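Long-range contact in proline dehydrogenase (Bradyrhizobium japonicum USDA 110, PDB 3HAZ), which probably oxidises proline to glutamate in two steps, through an FAD-dependent proline dehydrogenase and an NAD-dependent aldehyde dehydrogenase joined in one chain: residues A[781-795]-A[943-956]. Residues are numbered along the deposited sequence; the frame is centred on the assembly and turned at random. Where two conformers were deposited one is given.
Sequences DVVTSAFRSAGQRCS and NRNMIGAVVGVQPF. With NAD (nicotinamide-adenine-dinucleotide), chain D; SO4 (sulfate ion), chain E.
With CG1 of I947 set between its backbone N and carbonyl carbon (chi1 68°) and the R793 side chain stretched out as far as NE (chi2 176°), CD1 of the isoleucine lies over one face of the guanidinium, 3.8 Å from R793 NE. This pairing sits in the aldehyde dehydrogenase fold, where the loop holding the predicted catalytic cysteine, C794, meets the loop after strand 939-942, and it illustrates how two loops build an anion site. A sulfate, most likely carried over from the crystallisation solution, is gripped through its O3 by R793 NH1 at 2.8 Å, at the guanidinium edge, by S795 OG and by the backbone N of G948; A949 N holds O1. D606 of helix 604-629 forms a salt bridge with R793 NH2. A leucine in place of R793 would probably cost D606 this salt bridge and the anion one of its grips. Towards the earlier part of the segment, M946 N donates almost straight (167°) to S785 OG, which itself donates to D781 O, tying helix 775-787 to an Asx turn, N945 OD1 accepting from I947 N; R944 NH1 reaches the same oxygen from the opposite face of the amide plane. Beside NAD, F956 CE2 lies 3.3 Å from O7N of the nicotinamide amide, at the ring edge, while CE1 meets S795 CB.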
loop_
_atom_site.group_PDB
_atom_site.type_symbol
_atom_site.label_atom_id
_atom_site.label_comp_id
_atom_site.label_asym_id
_atom_site.label_seq_id
_atom_site.Cartn_x
_atom_site.Cartn_y
_atom_site.Cartn_z
ATOM N N ASP A 781 -43.839 -17.840 7.746
ATOM C CA ASP A 781 -43.463 -17.175 6.510
ATOM C C ASP A 781 -44.569 -17.236 5.461
ATOM O O ASP A 781 -44.663 -16.352 4.612
ATOM C CB ASP A 781 -42.164 -17.766 5.955
ATOM C CG ASP A 781 -40.970 -17.462 6.833
ATOM O OD1 ASP A 781 -41.067 -16.535 7.667
ATOM O OD2 ASP A 781 -39.939 -18.153 6.691
ATOM N N VAL A 782 -45.388 -18.283 5.511
ATOM C CA VAL A 782 -46.511 -18.406 4.594
ATOM C C VAL A 782 -47.604 -17.432 5.005
ATOM O O VAL A 782 -48.183 -16.743 4.161
ATOM C CB VAL A 782 -47.085 -19.836 4.539
ATOM C CG1 VAL A 782 -48.501 -19.815 3.963
ATOM C CG2 VAL A 782 -46.180 -20.748 3.707
ATOM N N VAL A 783 -47.872 -17.364 6.306
ATOM C CA VAL A 783 -48.899 -16.456 6.810
ATOM C C VAL A 783 -48.542 -15.002 6.480
ATOM O O VAL A 783 -49.381 -14.238 6.015
ATOM C CB VAL A 783 -49.138 -16.647 8.327
ATOM C CG1 VAL A 783 -49.873 -15.454 8.915
ATOM C CG2 VAL A 783 -49.927 -17.932 8.575
ATOM N N THR A 784 -47.284 -14.642 6.703
ATOM C CA THR A 784 -46.790 -13.303 6.393
ATOM C C THR A 784 -46.861 -13.000 4.898
ATOM O O THR A 784 -47.445 -11.998 4.477
ATOM C CB THR A 784 -45.331 -13.130 6.857
ATOM O OG1 THR A 784 -45.288 -13.118 8.287
ATOM C CG2 THR A 784 -44.764 -11.826 6.332
ATOM N N SER A 785 -46.265 -13.878 4.099
ATOM C CA SER A 785 -46.192 -13.685 2.655
ATOM C C SER A 785 -47.556 -13.606 1.963
ATOM O O SER A 785 -47.714 -12.884 0.980
ATOM C CB SER A 785 -45.346 -14.794 2.014
ATOM O OG SER A 785 -44.039 -14.815 2.565
ATOM N N ALA A 786 -48.541 -14.347 2.458
ATOM C CA ALA A 786 -49.824 -14.423 1.755
ATOM C C ALA A 786 -50.903 -13.481 2.293
ATOM O O ALA A 786 -51.798 -13.046 1.545
ATOM C CB ALA A 786 -50.334 -15.862 1.752
ATOM N N PHE A 787 -50.827 -13.164 3.581
ATOM C CA PHE A 787 -51.930 -12.468 4.246
ATOM C C PHE A 787 -51.574 -11.081 4.772
ATOM O O PHE A 787 -52.461 -10.259 4.991
ATOM C CB PHE A 787 -52.510 -13.330 5.379
ATOM C CG PHE A 787 -52.915 -14.704 4.944
ATOM C CD1 PHE A 787 -53.634 -14.888 3.771
ATOM C CD2 PHE A 787 -52.587 -15.818 5.708
ATOM C CE1 PHE A 787 -54.015 -16.159 3.363
ATOM C CE2 PHE A 787 -52.966 -17.091 5.305
ATOM C CZ PHE A 787 -53.686 -17.257 4.125
ATOM N N ARG A 788 -50.283 -10.822 4.973
ATOM C CA ARG A 788 -49.815 -9.487 5.351
ATOM C C ARG A 788 -50.297 -8.456 4.339
ATOM O O ARG A 788 -50.269 -8.703 3.134
ATOM C CB ARG A 788 -48.287 -9.458 5.434
ATOM C CG ARG A 788 -47.671 -8.071 5.547
ATOM C CD ARG A 788 -47.610 -7.599 6.986
ATOM N NE ARG A 788 -46.935 -8.570 7.843
ATOM C CZ ARG A 788 -45.671 -8.470 8.244
ATOM N NH1 ARG A 788 -44.935 -7.429 7.874
ATOM N NH2 ARG A 788 -45.147 -9.408 9.025
ATOM N N SER A 789 -50.737 -7.304 4.834
ATOM C CA SER A 789 -51.284 -6.253 3.981
ATOM C C SER A 789 -52.479 -6.766 3.181
ATOM O O SER A 789 -52.706 -6.331 2.054
ATOM C CB SER A 789 -50.215 -5.714 3.023
ATOM O OG SER A 789 -49.049 -5.334 3.725
ATOM N N ALA A 790 -53.232 -7.693 3.768
ATOM C CA ALA A 790 -54.382 -8.298 3.094
ATOM C C ALA A 790 -54.003 -8.869 1.730
ATOM O O ALA A 790 -54.810 -8.876 0.804
ATOM C CB ALA A 790 -55.530 -7.291 2.959
ATOM N N GLY A 791 -52.769 -9.350 1.614
ATOM C CA GLY A 791 -52.290 -9.929 0.374
ATOM C C GLY A 791 -52.194 -8.924 -0.763
ATOM O O GLY A 791 -52.170 -9.308 -1.931
ATOM N N GLN A 792 -52.133 -7.639 -0.428
ATOM C CA GLN A 792 -52.090 -6.587 -1.447
ATOM C C GLN A 792 -50.658 -6.146 -1.741
ATOM O O GLN A 792 -50.366 -4.953 -1.875
ATOM C CB GLN A 792 -52.971 -5.393 -1.050
ATOM C CG GLN A 792 -54.446 -5.754 -0.871
ATOM C CD GLN A 792 -55.315 -4.549 -0.538
ATOM O OE1 GLN A 792 -56.367 -4.340 -1.146
ATOM N NE2 GLN A 792 -54.870 -3.745 0.420
ATOM N N ARG A 793 -49.763 -7.122 -1.819
ATOM C CA ARG A 793 -48.400 -6.881 -2.266
ATOM C C ARG A 793 -48.179 -7.696 -3.522
ATOM O O ARG A 793 -48.693 -8.799 -3.655
ATOM C CB ARG A 793 -47.392 -7.318 -1.211
ATOM C CG ARG A 793 -47.503 -6.599 0.110
ATOM C CD ARG A 793 -46.515 -7.190 1.109
ATOM N NE ARG A 793 -46.534 -6.485 2.386
ATOM C CZ ARG A 793 -45.582 -5.651 2.791
ATOM N NH1 ARG A 793 -44.530 -5.423 2.021
ATOM N NH2 ARG A 793 -45.679 -5.054 3.973
ATOM N N CYS A 794 -47.397 -7.166 -4.443
ATOM C CA CYS A 794 -47.104 -7.845 -5.700
ATOM C C CYS A 794 -46.246 -9.078 -5.460
ATOM O O CYS A 794 -46.289 -10.039 -6.225
ATOM C CB CYS A 794 -46.380 -6.890 -6.652
ATOM S SG CYS A 794 -44.973 -6.035 -5.900
ATOM N N SER A 795 -45.455 -9.023 -4.393
ATOM C CA SER A 795 -44.549 -10.110 -4.028
ATOM C C SER A 795 -45.248 -11.237 -3.261
ATOM O O SER A 795 -44.633 -12.261 -2.949
ATOM C CB SER A 795 -43.437 -9.558 -3.152
ATOM O OG SER A 795 -43.993 -8.962 -1.996
ATOM N N ASN A 943 -35.839 -19.785 2.955
ATOM C CA ASN A 943 -35.971 -19.975 4.394
ATOM C C ASN A 943 -36.325 -18.682 5.122
ATOM O O ASN A 943 -35.911 -18.464 6.258
ATOM C CB ASN A 943 -34.694 -20.606 4.971
ATOM C CG ASN A 943 -34.517 -22.062 4.542
ATOM O OD1 ASN A 943 -35.482 -22.724 4.149
ATOM N ND2 ASN A 943 -33.283 -22.563 4.610
ATOM N N ARG A 944 -37.092 -17.832 4.445
ATOM C CA ARG A 944 -37.658 -16.622 5.036
ATOM C C ARG A 944 -38.914 -16.236 4.256
ATOM O O ARG A 944 -39.255 -16.870 3.255
ATOM C CB ARG A 944 -36.648 -15.468 5.022
ATOM C CG ARG A 944 -36.067 -15.150 3.641
ATOM C CD ARG A 944 -35.643 -13.688 3.554
ATOM N NE ARG A 944 -36.806 -12.814 3.416
ATOM C CZ ARG A 944 -36.755 -11.487 3.351
ATOM N NH1 ARG A 944 -37.878 -10.789 3.216
ATOM N NH2 ARG A 944 -35.585 -10.857 3.427
ATOM N N ASN A 945 -39.611 -15.199 4.699
ATOM C CA ASN A 945 -40.789 -14.765 3.958
ATOM C C ASN A 945 -40.411 -14.128 2.609
ATOM O O ASN A 945 -39.240 -13.831 2.361
ATOM C CB ASN A 945 -41.656 -13.835 4.804
ATOM C CG ASN A 945 -41.068 -12.452 4.929
ATOM O OD1 ASN A 945 -40.567 -11.891 3.960
ATOM N ND2 ASN A 945 -41.131 -11.890 6.127
ATOM N N MET A 946 -41.402 -13.936 1.743
ATOM C CA MET A 946 -41.156 -13.493 0.367
ATOM C C MET A 946 -41.399 -11.997 0.139
ATOM O O MET A 946 -41.411 -11.537 -0.999
ATOM C CB MET A 946 -42.039 -14.290 -0.605
ATOM C CG MET A 946 -41.735 -15.780 -0.661
ATOM S SD MET A 946 -43.134 -16.786 -1.228
ATOM C CE MET A 946 -43.488 -16.032 -2.819
ATOM N N ILE A 947 -41.595 -11.237 1.211
ATOM C CA ILE A 947 -42.040 -9.860 1.075
ATOM C C ILE A 947 -41.100 -8.833 1.715
ATOM O O ILE A 947 -40.178 -9.179 2.445
ATOM C CB ILE A 947 -43.445 -9.679 1.675
ATOM C CG1 ILE A 947 -43.400 -9.856 3.194
ATOM C CG2 ILE A 947 -44.441 -10.654 1.037
ATOM C CD1 ILE A 947 -44.688 -9.448 3.883
ATOM N N GLY A 948 -41.346 -7.561 1.420
ATOM C CA GLY A 948 -40.633 -6.467 2.058
ATOM C C GLY A 948 -39.214 -6.262 1.559
ATOM O O GLY A 948 -38.312 -5.980 2.349
ATOM N N ALA A 949 -39.018 -6.401 0.250
ATOM C CA ALA A 949 -37.718 -6.171 -0.361
ATOM C C ALA A 949 -37.141 -4.848 0.130
ATOM O O ALA A 949 -37.847 -3.842 0.199
ATOM C CB ALA A 949 -37.832 -6.175 -1.873
ATOM N N VAL A 950 -35.861 -4.861 0.488
ATOM C CA VAL A 950 -35.207 -3.682 1.034
ATOM C C VAL A 950 -34.361 -2.999 -0.040
ATOM O O VAL A 950 -33.552 -3.646 -0.704
ATOM C CB VAL A 950 -34.332 -4.038 2.245
ATOM C CG1 VAL A 950 -33.543 -2.816 2.705
ATOM C CG2 VAL A 950 -35.201 -4.586 3.385
ATOM N N VAL A 951 -34.559 -1.693 -0.207
ATOM C CA VAL A 951 -33.822 -0.919 -1.220
ATOM C C VAL A 951 -32.309 -1.077 -1.060
ATOM O O VAL A 951 -31.762 -0.894 0.033
ATOM C CB VAL A 951 -34.187 0.585 -1.171
ATOM C CG1 VAL A 951 -33.288 1.391 -2.118
ATOM C CG2 VAL A 951 -35.676 0.792 -1.504
ATOM N N GLY A 952 -31.642 -1.426 -2.156
ATOM C CA GLY A 952 -30.202 -1.587 -2.155
ATOM C C GLY A 952 -29.754 -2.921 -1.590
ATOM O O GLY A 952 -28.568 -3.247 -1.626
ATOM N N VAL A 953 -30.700 -3.695 -1.066
ATOM C CA VAL A 953 -30.387 -4.996 -0.474
ATOM C C VAL A 953 -31.007 -6.117 -1.305
ATOM O O VAL A 953 -30.311 -7.028 -1.746
ATOM C CB VAL A 953 -30.882 -5.073 0.979
ATOM C CG1 VAL A 953 -30.599 -6.459 1.584
ATOM C CG2 VAL A 953 -30.235 -3.964 1.806
ATOM N N GLN A 954 -32.319 -6.044 -1.512
ATOM C CA GLN A 954 -32.988 -6.909 -2.478
ATOM C C GLN A 954 -33.508 -6.082 -3.652
ATOM O O GLN A 954 -34.666 -5.654 -3.645
ATOM C CB GLN A 954 -34.148 -7.692 -1.842
ATOM C CG GLN A 954 -33.708 -8.708 -0.791
ATOM C CD GLN A 954 -33.881 -8.200 0.623
ATOM O OE1 GLN A 954 -34.726 -7.342 0.882
ATOM N NE2 GLN A 954 -33.092 -8.742 1.555
ATOM N N PRO A 955 -32.649 -5.832 -4.654
ATOM C CA PRO A 955 -33.163 -5.193 -5.875
ATOM C C PRO A 955 -34.375 -5.989 -6.314
ATOM O O PRO A 955 -34.298 -7.214 -6.419
ATOM C CB PRO A 955 -32.011 -5.356 -6.867
ATOM C CG PRO A 955 -30.779 -5.358 -5.986
ATOM C CD PRO A 955 -31.198 -6.087 -4.725
ATOM N N PHE A 956 -35.490 -5.305 -6.522
ATOM C CA PHE A 956 -36.760 -5.980 -6.665
ATOM C C PHE A 956 -37.360 -5.809 -8.058
ATOM O O PHE A 956 -37.350 -4.716 -8.616
ATOM C CB PHE A 956 -37.733 -5.481 -5.596
ATOM C CG PHE A 956 -39.067 -6.162 -5.645
ATOM C CD1 PHE A 956 -39.268 -7.365 -4.986
ATOM C CD2 PHE A 956 -40.116 -5.611 -6.365
ATOM C CE1 PHE A 956 -40.492 -8.009 -5.040
ATOM C CE2 PHE A 956 -41.350 -6.248 -6.417
ATOM C CZ PHE A 956 -41.535 -7.446 -5.752
HETATM P PA NAD D . -53.528 -1.014 -12.528
HETATM O O1A NAD D . -53.014 -1.701 -13.926
HETATM O O2A NAD D . -54.955 -1.311 -12.322
HETATM O O5B NAD D . -53.298 0.633 -12.668
HETATM C C5B NAD D . -52.194 1.235 -12.004
HETATM C C4B NAD D . -51.902 2.637 -12.559
HETATM O O4B NAD D . -51.999 2.764 -14.029
HETATM C C3B NAD D . -52.884 3.777 -12.066
HETATM O O3B NAD D . -52.369 4.972 -11.564
HETATM C C2B NAD D . -53.916 3.788 -13.190
HETATM O O2B NAD D . -54.960 4.736 -13.178
HETATM C C1B NAD D . -53.028 3.695 -14.354
HETATM N N9A NAD D . -53.754 3.248 -15.552
HETATM C C8A NAD D . -54.880 2.491 -15.602
HETATM N N7A NAD D . -55.218 2.300 -16.974
HETATM C C5A NAD D . -54.252 2.971 -17.759
HETATM C C6A NAD D . -54.102 3.111 -19.134
HETATM N N6A NAD D . -55.062 2.488 -20.031
HETATM N N1A NAD D . -53.061 3.823 -19.637
HETATM C C2A NAD D . -52.148 4.414 -18.778
HETATM N N3A NAD D . -52.295 4.278 -17.424
HETATM C C4A NAD D . -53.351 3.554 -16.914
HETATM O O3 NAD D . -52.602 -1.544 -11.233
HETATM P PN NAD D . -53.157 -1.316 -9.672
HETATM O O1N NAD D . -54.718 -1.885 -9.560
HETATM O O2N NAD D . -53.109 0.107 -9.330
HETATM O O5D NAD D . -52.197 -2.161 -8.600
HETATM C C5D NAD D . -52.254 -3.580 -8.571
HETATM C C4D NAD D . -51.270 -4.237 -9.562
HETATM O O4D NAD D . -49.923 -3.604 -9.684
HETATM C C3D NAD D . -50.958 -5.793 -9.476
HETATM O O3D NAD D . -51.218 -6.611 -10.591
HETATM C C2D NAD D . -49.527 -5.749 -8.898
HETATM O O2D NAD D . -48.785 -6.933 -8.680
HETATM C C1D NAD D . -48.946 -4.623 -9.651
HETATM N N1N NAD D . -47.771 -4.135 -8.916
HETATM C C2N NAD D . -46.498 -4.636 -9.244
HETATM C C3N NAD D . -45.328 -4.169 -8.505
HETATM C C7N NAD D . -43.934 -4.710 -8.871
HETATM O O7N NAD D . -42.977 -4.185 -8.427
HETATM N N7N NAD D . -43.798 -5.760 -9.860
HETATM C C4N NAD D . -45.487 -3.178 -7.413
HETATM C C5N NAD D . -46.752 -2.679 -7.091
HETATM C C6N NAD D . -47.940 -3.147 -7.840
HETATM S S SO4 E . -42.756 -5.983 -1.276
HETATM O O1 SO4 E . -41.555 -6.769 -1.568
HETATM O O2 SO4 E . -43.478 -5.737 -2.523
HETATM O O3 SO4 E . -43.632 -6.699 -0.356
HETATM O O4 SO4 E . -42.358 -4.723 -0.652
HETATM O O HOH W 1 -39.191 -14.508 7.632
HETATM O O HOH W 2 -38.024 -18.008 8.762
#